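Local coordinates for phosphate-binding protein (PDB 5UB3) that probably serves as a periplasmic anion-binding receptor of the phosphonate-binding family, working as a pair with a diguanylate cyclase, at residues P30-E34 against V35-R39; K164-V167 against A168-H172; L228-V231 against L232-A236. All blocks are in the same frame, centred on the assembly; numbering follows the deposited sequence.

Contact 1: residues P30-E34 against V35-R39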
ATOM      1  N   PRO A  30      -1.563 -16.561  21.055  1.00 22.49           N
ATOM      2  CA  PRO A  30      -2.155 -17.161  22.266  1.00 24.30           C
ATOM      3  C   PRO A  30      -3.638 -16.938  22.388  1.00 26.05           C
ATOM      4  O   PRO A  30      -4.347 -17.780  22.953  1.00 30.33           O
ATOM      5  CB  PRO A  30      -1.468 -16.430  23.393  1.00 24.45           C
ATOM      6  CG  PRO A  30      -0.200 -15.910  22.820  1.00 26.45           C
ATOM      7  CD  PRO A  30      -0.391 -15.724  21.353  1.00 23.34           C
ATOM      8  N   ARG A  31      -4.130 -15.826  21.855  1.00 23.91           N
ATOM      9  CA  ARG A  31      -5.557 -15.529  21.957  1.00 23.38           C
ATOM     10  C   ARG A  31      -6.438 -16.245  20.956  1.00 24.24           C
ATOM     11  O   ARG A  31      -7.646 -16.037  20.947  1.00 23.69           O
ATOM     12  CB  ARG A  31      -5.774 -14.018  21.910  1.00 24.02           C
ATOM     13  CG  ARG A  31      -5.208 -13.393  23.155  1.00 26.12           C
ATOM     14  CD  ARG A  31      -4.866 -11.912  22.954  1.00 25.93           C
ATOM     15  NE  ARG A  31      -4.396 -11.331  24.232  1.00 26.58           N
ATOM     16  CZ  ARG A  31      -3.145 -11.368  24.706  1.00 27.26           C
ATOM     17  NH1 ARG A  31      -2.145 -11.968  24.050  1.00 23.33           N
ATOM     18  NH2 ARG A  31      -2.886 -10.781  25.881  1.00 27.90           N
ATOM     19  N   MET A  32      -5.862 -17.147  20.162  1.00 23.93           N
ATOM     20  CA  MET A  32      -6.607 -17.890  19.170  1.00 24.10           C
ATOM     21  C   MET A  32      -6.592 -19.390  19.498  1.00 24.68           C
ATOM     22  O   MET A  32      -6.941 -20.195  18.643  1.00 21.97           O
ATOM     23  CB  MET A  32      -5.923 -17.747  17.809  1.00 25.05           C
ATOM     24  CG  MET A  32      -5.644 -16.338  17.286  1.00 26.64           C
ATOM     25  SD  MET A  32      -6.963 -15.777  16.240  1.00 31.68           S
ATOM     26  CE  MET A  32      -7.084 -16.894  14.856  1.00 27.71           C
ATOM     27  N   ARG A  33      -6.170 -19.780  20.696  1.00 27.52           N
ATOM     28  CA  ARG A  33      -6.055 -21.215  21.003  1.00 29.06           C
ATOM     29  C   ARG A  33      -7.336 -21.959  20.880  1.00 27.09           C
ATOM     30  O   ARG A  33      -7.365 -23.109  20.453  1.00 23.41           O
ATOM     31  CB  ARG A  33      -5.512 -21.463  22.404  1.00 33.24           C
ATOM     32  CG  ARG A  33      -4.916 -22.853  22.441  1.00 35.98           C
ATOM     33  CD  ARG A  33      -4.542 -23.282  23.829  1.00 39.51           C
ATOM     34  NE  ARG A  33      -4.070 -24.651  23.734  1.00 40.87           N
ATOM     35  CZ  ARG A  33      -2.859 -24.997  23.305  1.00 43.81           C
ATOM     36  NH1 ARG A  33      -1.941 -24.091  22.924  1.00 42.88           N
ATOM     37  NH2 ARG A  33      -2.567 -26.278  23.261  1.00 48.51           N
ATOM     38  N   GLU A  34      -8.415 -21.277  21.227  1.00 30.97           N
ATOM     39  CA  GLU A  34      -9.726 -21.884  21.218  1.00 33.06           C
ATOM     40  C   GLU A  34     -10.244 -22.149  19.780  1.00 30.96           C
ATOM     41  O   GLU A  34     -11.228 -22.862  19.620  1.00 26.23           O
ATOM     42  CB  GLU A  34     -10.680 -21.089  22.133  1.00 39.96           C
ATOM     43  CG  GLU A  34     -11.415 -19.905  21.498  1.00 48.58           C
ATOM     44  CD  GLU A  34     -10.856 -18.507  21.766  1.00 52.45           C
ATOM     45  OE1 GLU A  34      -9.686 -18.210  21.328  1.00 48.80           O
ATOM     46  OE2 GLU A  34     -11.653 -17.709  22.355  1.00 41.64           O
ATOM     47  N   VAL A  35      -9.554 -21.649  18.733  1.00 25.01           N
ATOM     48  CA  VAL A  35      -9.916 -22.049  17.355  1.00 25.98           C
ATOM     49  C   VAL A  35      -8.837 -22.895  16.712  1.00 26.00           C
ATOM     50  O   VAL A  35      -8.766 -23.000  15.494  1.00 25.70           O
ATOM     51  CB  VAL A  35     -10.298 -20.849  16.463  1.00 26.03           C
ATOM     52  CG1 VAL A  35     -11.602 -20.208  16.939  1.00 27.39           C
ATOM     53  CG2 VAL A  35      -9.185 -19.814  16.423  1.00 24.10           C
ATOM     54  N   GLY A  36      -8.029 -23.541  17.537  1.00 22.91           N
ATOM     55  CA  GLY A  36      -7.100 -24.512  17.053  1.00 24.15           C
ATOM     56  C   GLY A  36      -5.727 -23.925  16.735  1.00 23.72           C
ATOM     57  O   GLY A  36      -4.847 -24.665  16.362  1.00 22.65           O
ATOM     58  N   ILE A  37      -5.518 -22.612  16.887  1.00 24.97           N
ATOM     59  CA  ILE A  37      -4.164 -22.037  16.589  1.00 24.59           C
ATOM     60  C   ILE A  37      -3.251 -22.284  17.771  1.00 25.22           C
ATOM     61  O   ILE A  37      -3.608 -21.968  18.882  1.00 24.37           O
ATOM     62  CB  ILE A  37      -4.232 -20.558  16.248  1.00 22.67           C
ATOM     63  CG1 ILE A  37      -5.071 -20.365  14.970  1.00 24.13           C
ATOM     64  CG2 ILE A  37      -2.868 -19.935  16.122  1.00 23.56           C
ATOM     65  CD1 ILE A  37      -4.570 -21.048  13.708  1.00 23.45           C
ATOM     66  N   ARG A  38      -2.093 -22.884  17.506  1.00 24.91           N
ATOM     67  CA  ARG A  38      -1.105 -23.133  18.524  1.00 27.03           C
ATOM     68  C   ARG A  38       0.145 -22.298  18.327  1.00 25.64           C
ATOM     69  O   ARG A  38       0.859 -22.048  19.271  1.00 25.25           O
ATOM     70  CB  ARG A  38      -0.680 -24.598  18.514  1.00 30.95           C
ATOM     71  CG  ARG A  38      -1.808 -25.584  18.647  1.00 31.88           C
ATOM     72  CD  ARG A  38      -2.364 -25.625  20.039  1.00 36.56           C
ATOM     73  NE  ARG A  38      -3.374 -26.695  20.080  1.00 43.05           N
ATOM     74  CZ  ARG A  38      -3.196 -27.949  20.526  1.00 45.01           C
ATOM     75  NH1 ARG A  38      -2.042 -28.368  21.065  1.00 39.49           N
ATOM     76  NH2 ARG A  38      -4.222 -28.791  20.459  1.00 47.00           N
ATOM     77  N   ARG A  39       0.437 -21.870  17.121  1.00 22.61           N
ATOM     78  CA  ARG A  39       1.719 -21.233  16.861  1.00 23.98           C
ATOM     79  C   ARG A  39       1.518 -20.259  15.698  1.00 21.83           C
ATOM     80  O   ARG A  39       0.501 -20.317  14.965  1.00 22.04           O
ATOM     81  CB  ARG A  39       2.814 -22.275  16.605  1.00 28.97           C
ATOM     82  CG  ARG A  39       2.582 -23.222  15.412  1.00 35.94           C
ATOM     83  CD  ARG A  39       3.537 -24.457  15.387  1.00 38.12           C
ATOM     84  NE  ARG A  39       3.262 -25.293  16.559  1.00 39.60           N
ATOM     85  CZ  ARG A  39       2.323 -26.260  16.650  1.00 38.27           C
ATOM     86  NH1 ARG A  39       1.566 -26.646  15.612  1.00 39.26           N
ATOM     87  NH2 ARG A  39       2.153 -26.864  17.821  1.00 38.11           N
TER
HETATM   88  O   HOH W   1       0.646 -23.886  21.863  1.00 36.00           O
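M32 O takes two backbone N-H groups from the residues that follow it. V35 N binds it at 3.0 Å, and I37 N adds a weak bond at 3.3 Å. Between them, G36 N reaches R33 O at 3.0 Å. The chain turns back after the short 3-10 segment, and G36 sits at a positive phi of 92°, a conformation that suits glycine. The weak six-to-one bond of I37 N to M32 O, enclosing the bond of G36 N to R33 O, is the pattern of a Schellman motif. Its usual apolar pair is present: M32 CB meets I37 CB at 3.6 Å, and the two side chains run alongside each other. The bent thioether of M32 brings CE against V35 CG2, and V224 and R227 of helix 222-235 also pack on M32.

On the outer side, R33 has CG anti to its backbone N (chi1 -158°) and an extended chain to NE, which carries one face of its guanidinium over R38 CD. That carbon is displaced toward the rim, and R33 NH2 lies over a face of the R38 guanidinium; the two planes are 41° apart. R33 NH2 and R38 NH1 are 3.1 Å apart; both are donors, so this approach of like charges is probably unfavourable. A water in the plane of the R33 guanidinium accepts from R33 NH1 at 2.8 Å and donates to R38 O. R33 CA-H also points at I37 O. E34 OE1 forms a salt bridge with R227, which also donates to R31 O.

Contact 2: residues K164-V167 against A168-H172; sequences KLNV and AAFVH
F170 folds back on N166. F170 N donates to N166 O at 2.8 Å, and the ring lies beside the same carbonyl. N166 O is 3.1 Å from F170 CD1, at the ring edge and near its plane. N166 CB also approaches the ring, 4.1 Å from F170 CE1. The first torsion of F170 (chi1 -84°) keeps the ring beside its own backbone N, back toward the preceding turn.

The same spacing recurs in the neighbouring pairs. A169 N donates to L165 O at 2.7 Å, a short bond aimed nearly along the C=O axis. A169 CB also rests on L165 O. A168 N binds K164 O, and V171 N binds V167 O at 3.3 Å, the longest of the four bonds. V171 CG2 stands beside its backbone N and packs on the V167 carbonyl oxygen at 3.3 Å.

This is regular alpha-helix, residues 164-172: the N-H groups of residues 168-172 each bond to the carbonyl four residues earlier. V167 and V171 lie one turn apart, and both are buried against F98, which packs the helix on strand 92-100. Around the start of the helix, S163 OG accepts from N166 N, and the amide of N166 donates through ND2 to V161 O. At the far end, H172 stacks on F196 and gives NE2 to D199, while its carbonyl receives R100 NH1.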
ATOM      1  N   LYS A 164      10.245   4.914  -1.611  1.00 22.01           N
ATOM      2  CA  LYS A 164       9.639   6.255  -1.526  1.00 22.11           C
ATOM      3  C   LYS A 164      10.710   7.387  -1.537  1.00 23.44           C
ATOM      4  O   LYS A 164      10.532   8.476  -2.167  1.00 20.92           O
ATOM      5  CB  LYS A 164       8.764   6.322  -0.319  1.00 23.51           C
ATOM      6  CG  LYS A 164       7.566   5.396  -0.365  1.00 24.82           C
ATOM      7  CD  LYS A 164       6.846   5.372   0.963  1.00 25.39           C
ATOM      8  CE  LYS A 164       5.749   4.359   0.876  1.00 27.87           C
ATOM      9  NZ  LYS A 164       4.857   4.499   2.033  1.00 29.04           N
ATOM     10  N   LEU A 165      11.828   7.124  -0.851  1.00 26.00           N
ATOM     11  CA  LEU A 165      12.900   8.109  -0.751  1.00 27.29           C
ATOM     12  C   LEU A 165      13.472   8.343  -2.114  1.00 25.43           C
ATOM     13  O   LEU A 165      13.796   9.466  -2.475  1.00 25.14           O
ATOM     14  CB  LEU A 165      14.009   7.613   0.189  1.00 32.13           C
ATOM     15  CG  LEU A 165      15.229   8.540   0.370  1.00 32.50           C
ATOM     16  CD1 LEU A 165      14.832   9.964   0.718  1.00 33.58           C
ATOM     17  CD2 LEU A 165      16.158   7.987   1.438  1.00 33.07           C
ATOM     18  N   ASN A 166      13.601   7.270  -2.894  1.00 25.53           N
ATOM     19  CA  ASN A 166      14.057   7.430  -4.284  1.00 22.74           C
ATOM     20  C   ASN A 166      13.133   8.300  -5.142  1.00 21.60           C
ATOM     21  O   ASN A 166      13.586   9.117  -5.922  1.00 21.36           O
ATOM     22  CB  ASN A 166      14.296   6.070  -4.930  1.00 23.68           C
ATOM     23  CG  ASN A 166      15.617   5.417  -4.497  1.00 24.23           C
ATOM     24  OD1 ASN A 166      16.398   5.960  -3.715  1.00 22.98           O
ATOM     25  ND2 ASN A 166      15.859   4.254  -5.035  1.00 25.35           N
ATOM     26  N   VAL A 167      11.830   8.157  -4.988  1.00 19.37           N
ATOM     27  CA  VAL A 167      10.921   9.056  -5.708  1.00 20.46           C
ATOM     28  C   VAL A 167      11.303  10.501  -5.368  1.00 20.06           C
ATOM     29  O   VAL A 167      11.477  11.335  -6.226  1.00 19.26           O
ATOM     30  CB  VAL A 167       9.479   8.795  -5.301  1.00 18.49           C
ATOM     31  CG1 VAL A 167       8.564   9.814  -5.920  1.00 18.91           C
ATOM     32  CG2 VAL A 167       9.050   7.405  -5.738  1.00 20.56           C
ATOM     33  N   ALA A 168      11.406  10.803  -4.069  1.00 22.06           N
ATOM     34  CA  ALA A 168      11.713  12.155  -3.659  1.00 23.20           C
ATOM     35  C   ALA A 168      13.112  12.540  -4.190  1.00 22.78           C
ATOM     36  O   ALA A 168      13.290  13.565  -4.807  1.00 20.54           O
ATOM     37  CB  ALA A 168      11.643  12.251  -2.145  1.00 26.60           C
ATOM     38  N   ALA A 169      14.077  11.649  -4.023  1.00 22.36           N
ATOM     39  CA  ALA A 169      15.460  11.926  -4.435  1.00 23.21           C
ATOM     40  C   ALA A 169      15.667  12.142  -5.912  1.00 24.16           C
ATOM     41  O   ALA A 169      16.385  13.051  -6.311  1.00 22.46           O
ATOM     42  CB  ALA A 169      16.382  10.826  -3.938  1.00 24.68           C
ATOM     43  N   PHE A 170      15.025  11.319  -6.755  1.00 24.06           N
ATOM     44  CA  PHE A 170      15.157  11.478  -8.216  1.00 23.83           C
ATOM     45  C   PHE A 170      14.563  12.756  -8.702  1.00 20.26           C
ATOM     46  O   PHE A 170      15.072  13.346  -9.618  1.00 21.39           O
ATOM     47  CB  PHE A 170      14.497  10.323  -9.013  1.00 23.20           C
ATOM     48  CG  PHE A 170      15.369   9.125  -9.156  1.00 23.84           C
ATOM     49  CD1 PHE A 170      15.648   8.331  -8.082  1.00 24.35           C
ATOM     50  CD2 PHE A 170      15.881   8.781 -10.383  1.00 25.98           C
ATOM     51  CE1 PHE A 170      16.458   7.226  -8.218  1.00 26.27           C
ATOM     52  CE2 PHE A 170      16.681   7.669 -10.534  1.00 24.78           C
ATOM     53  CZ  PHE A 170      16.971   6.896  -9.451  1.00 27.30           C
ATOM     54  N   VAL A 171      13.449  13.163  -8.127  1.00 20.32           N
ATOM     55  CA  VAL A 171      12.832  14.433  -8.518  1.00 19.52           C
ATOM     56  C   VAL A 171      13.693  15.576  -7.987  1.00 21.20           C
ATOM     57  O   VAL A 171      13.888  16.600  -8.688  1.00 20.62           O
ATOM     58  CB  VAL A 171      11.379  14.576  -8.052  1.00 19.74           C
ATOM     59  CG1 VAL A 171      10.773  15.881  -8.544  1.00 20.33           C
ATOM     60  CG2 VAL A 171      10.594  13.440  -8.613  1.00 22.43           C
ATOM     61  N   HIS A 172      14.260  15.387  -6.789  1.00 20.61           N
ATOM     62  CA  HIS A 172      15.009  16.491  -6.236  1.00 23.39           C
ATOM     63  C   HIS A 172      16.239  16.755  -7.064  1.00 24.06           C
ATOM     64  O   HIS A 172      16.602  17.916  -7.256  1.00 22.18           O
ATOM     65  CB  HIS A 172      15.390  16.287  -4.808  1.00 23.49           C
ATOM     66  CG  HIS A 172      15.913  17.542  -4.198  1.00 26.61           C
ATOM     67  ND1 HIS A 172      17.245  17.732  -3.921  1.00 30.36           N
ATOM     68  CD2 HIS A 172      15.300  18.710  -3.915  1.00 28.50           C
ATOM     69  CE1 HIS A 172      17.425  18.943  -3.439  1.00 30.63           C
ATOM     70  NE2 HIS A 172      16.263  19.563  -3.437  1.00 30.28           N
TER

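Contact 3: residues L228-V231 against L232-A236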
ATOM      1  N   LEU A 228      -9.990 -14.286  14.748  1.00 17.96           N
ATOM      2  CA  LEU A 228      -8.981 -13.272  14.391  1.00 18.26           C
ATOM      3  C   LEU A 228      -9.554 -11.848  14.430  1.00 17.93           C
ATOM      4  O   LEU A 228      -8.927 -10.944  14.991  1.00 18.44           O
ATOM      5  CB  LEU A 228      -8.393 -13.499  13.005  1.00 16.81           C
ATOM      6  CG  LEU A 228      -7.208 -12.618  12.588  1.00 16.85           C
ATOM      7  CD1 LEU A 228      -6.036 -12.601  13.580  1.00 16.71           C
ATOM      8  CD2 LEU A 228      -6.722 -13.111  11.235  1.00 17.95           C
ATOM      9  N   ARG A 229     -10.715 -11.689  13.806  1.00 18.76           N
ATOM     10  CA  ARG A 229     -11.420 -10.427  13.729  1.00 19.28           C
ATOM     11  C   ARG A 229     -11.692  -9.945  15.144  1.00 20.40           C
ATOM     12  O   ARG A 229     -11.410  -8.821  15.482  1.00 18.52           O
ATOM     13  CB  ARG A 229     -12.731 -10.576  12.943  1.00 19.89           C
ATOM     14  CG  ARG A 229     -13.302  -9.201  12.643  1.00 23.40           C
ATOM     15  CD  ARG A 229     -14.601  -9.146  11.892  1.00 27.13           C
ATOM     16  NE  ARG A 229     -14.470  -9.649  10.534  1.00 30.47           N
ATOM     17  CZ  ARG A 229     -14.754 -10.892  10.169  1.00 31.86           C
ATOM     18  NH1 ARG A 229     -15.131 -11.778  11.084  1.00 34.03           N
ATOM     19  NH2 ARG A 229     -14.682 -11.252   8.880  1.00 31.96           N
ATOM     20  N   VAL A 230     -12.232 -10.829  15.974  1.00 21.26           N
ATOM     21  CA  VAL A 230     -12.540 -10.453  17.355  1.00 23.24           C
ATOM     22  C   VAL A 230     -11.250 -10.053  18.026  1.00 23.00           C
ATOM     23  O   VAL A 230     -11.185  -8.951  18.671  1.00 22.85           O
ATOM     24  CB  VAL A 230     -13.306 -11.568  18.086  1.00 24.97           C
ATOM     25  CG1 VAL A 230     -13.457 -11.241  19.569  1.00 27.86           C
ATOM     26  CG2 VAL A 230     -14.690 -11.744  17.462  1.00 24.97           C
ATOM     27  N   VAL A 231     -10.195 -10.838  17.836  1.00 18.95           N
ATOM     28  CA  VAL A 231      -8.974 -10.528  18.592  1.00 20.88           C
ATOM     29  C   VAL A 231      -8.385  -9.150  18.184  1.00 22.21           C
ATOM     30  O   VAL A 231      -7.952  -8.359  19.017  1.00 24.58           O
ATOM     31  CB  VAL A 231      -7.928 -11.637  18.408  1.00 20.06           C
ATOM     32  CG1 VAL A 231      -6.589 -11.205  18.933  1.00 20.02           C
ATOM     33  CG2 VAL A 231      -8.384 -12.907  19.096  1.00 23.12           C
ATOM     34  N   LEU A 232      -8.348  -8.879  16.887  1.00 20.55           N
ATOM     35  CA  LEU A 232      -7.810  -7.610  16.421  1.00 19.98           C
ATOM     36  C   LEU A 232      -8.667  -6.422  16.893  1.00 21.09           C
ATOM     37  O   LEU A 232      -8.142  -5.426  17.409  1.00 19.77           O
ATOM     38  CB  LEU A 232      -7.698  -7.640  14.882  1.00 18.88           C
ATOM     39  CG  LEU A 232      -6.546  -8.554  14.492  1.00 18.62           C
ATOM     40  CD1 LEU A 232      -6.511  -8.709  12.987  1.00 21.01           C
ATOM     41  CD2 LEU A 232      -5.195  -8.106  15.050  1.00 19.14           C
ATOM     42  N   LEU A 233      -9.966  -6.584  16.793  1.00 21.77           N
ATOM     43  CA  LEU A 233     -10.872  -5.580  17.267  1.00 24.96           C
ATOM     44  C   LEU A 233     -10.641  -5.268  18.738  1.00 26.44           C
ATOM     45  O   LEU A 233     -10.684  -4.112  19.126  1.00 28.99           O
ATOM     46  CB  LEU A 233     -12.292  -6.013  17.040  1.00 25.37           C
ATOM     47  CG  LEU A 233     -12.884  -5.750  15.677  1.00 25.53           C
ATOM     48  CD1 LEU A 233     -14.214  -6.470  15.608  1.00 26.80           C
ATOM     49  CD2 LEU A 233     -13.076  -4.227  15.426  1.00 28.20           C
ATOM     50  N   GLN A 234     -10.355  -6.279  19.549  1.00 23.62           N
ATOM     51  CA  GLN A 234     -10.105  -6.059  20.960  1.00 27.54           C
ATOM     52  C   GLN A 234      -8.722  -5.488  21.224  1.00 27.52           C
ATOM     53  O   GLN A 234      -8.510  -4.963  22.259  1.00 28.30           O
ATOM     54  CB  GLN A 234     -10.321  -7.373  21.751  1.00 31.45           C
ATOM     55  CG  GLN A 234     -11.798  -7.602  22.058  1.00 35.47           C
ATOM     56  CD  GLN A 234     -12.178  -9.043  22.443  1.00 40.03           C
ATOM     57  OE1 GLN A 234     -11.329  -9.881  22.758  1.00 47.28           O
ATOM     58  NE2 GLN A 234     -13.478  -9.331  22.421  1.00 39.83           N
ATOM     59  N   ALA A 235      -7.774  -5.667  20.310  1.00 26.97           N
ATOM     60  CA  ALA A 235      -6.414  -5.240  20.489  1.00 27.87           C
ATOM     61  C   ALA A 235      -6.311  -3.750  20.627  1.00 28.80           C
ATOM     62  O   ALA A 235      -5.564  -3.270  21.449  1.00 26.89           O
ATOM     63  CB  ALA A 235      -5.557  -5.682  19.311  1.00 26.42           C
ATOM     64  N   ALA A 236      -7.041  -3.004  19.818  1.00 31.83           N
ATOM     65  CA  ALA A 236      -6.847  -1.567  19.794  1.00 36.41           C
ATOM     66  C   ALA A 236      -7.063  -0.948  21.178  1.00 38.86           C
ATOM     67  O   ALA A 236      -6.424   0.018  21.485  1.00 43.14           O
ATOM     68  CB  ALA A 236      -7.741  -0.908  18.770  1.00 40.07           C
TER
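L228 and L232 project from the helix together, one turn apart. Their CD1 methyls meet at 4.0 Å. The two arrive by different torsions: L228 sends CG opposite its backbone N (chi1 -172°), whereas L232 keeps CG beside its own N (chi1 -73°). L232 CG therefore also rests on L228 O, at 3.4 Å.

R229 and L233 form a second such pair. L233 CD1 lies alongside the aliphatic stem of R229, 4.1 Å from CG. The arginine chain then turns at its third torsion. Its head is held elsewhere: NE donates to L82 O and NH2 makes a salt bridge to E225.

V230 and Q234 are the third pair. The Q234 chain runs out straight from CG, and its amide lies against V230 CG1, with NE2 at 3.4 Å from that methyl. This is not a polar bond.

Beneath the pairs run the backbone bonds. L232 N, L233 N and Q234 N donate to the carbonyls of L228, R229 and V230. The bond of A235 N to V231 O is weak; A235 N also donates to L232 O, three residues back, as the helix nears its end.

L228 and L232 are buried against W62, L82 and V28, while Q234 is exposed. The segment is the last part of amphipathic helix 222-235, whose apolar side covers strands and helix 14-28 in an alpha/beta lobe of the periplasmic binding protein type.

Overall arrangement
Along the chain the order is contact 1, contact 2, contact 3. Contacts 1 and 3 lie on the same side of the chain's centre, with centres 14 Å apart. They touch directly: M32 and R31 of contact 1 pack on L228 and V231 of contact 3, so the turn after helix 14-28 lies against helix 222-235. Contact 2, on helix 164-172, is across the centre, about 44 Å from contact 1 and 37 Å from contact 3, measured between centres. This is consistent with the two-lobed fold of periplasmic binding proteins, where the chain crosses to the second lobe and returns. Ligands of this family usually bind in the cleft between the lobes.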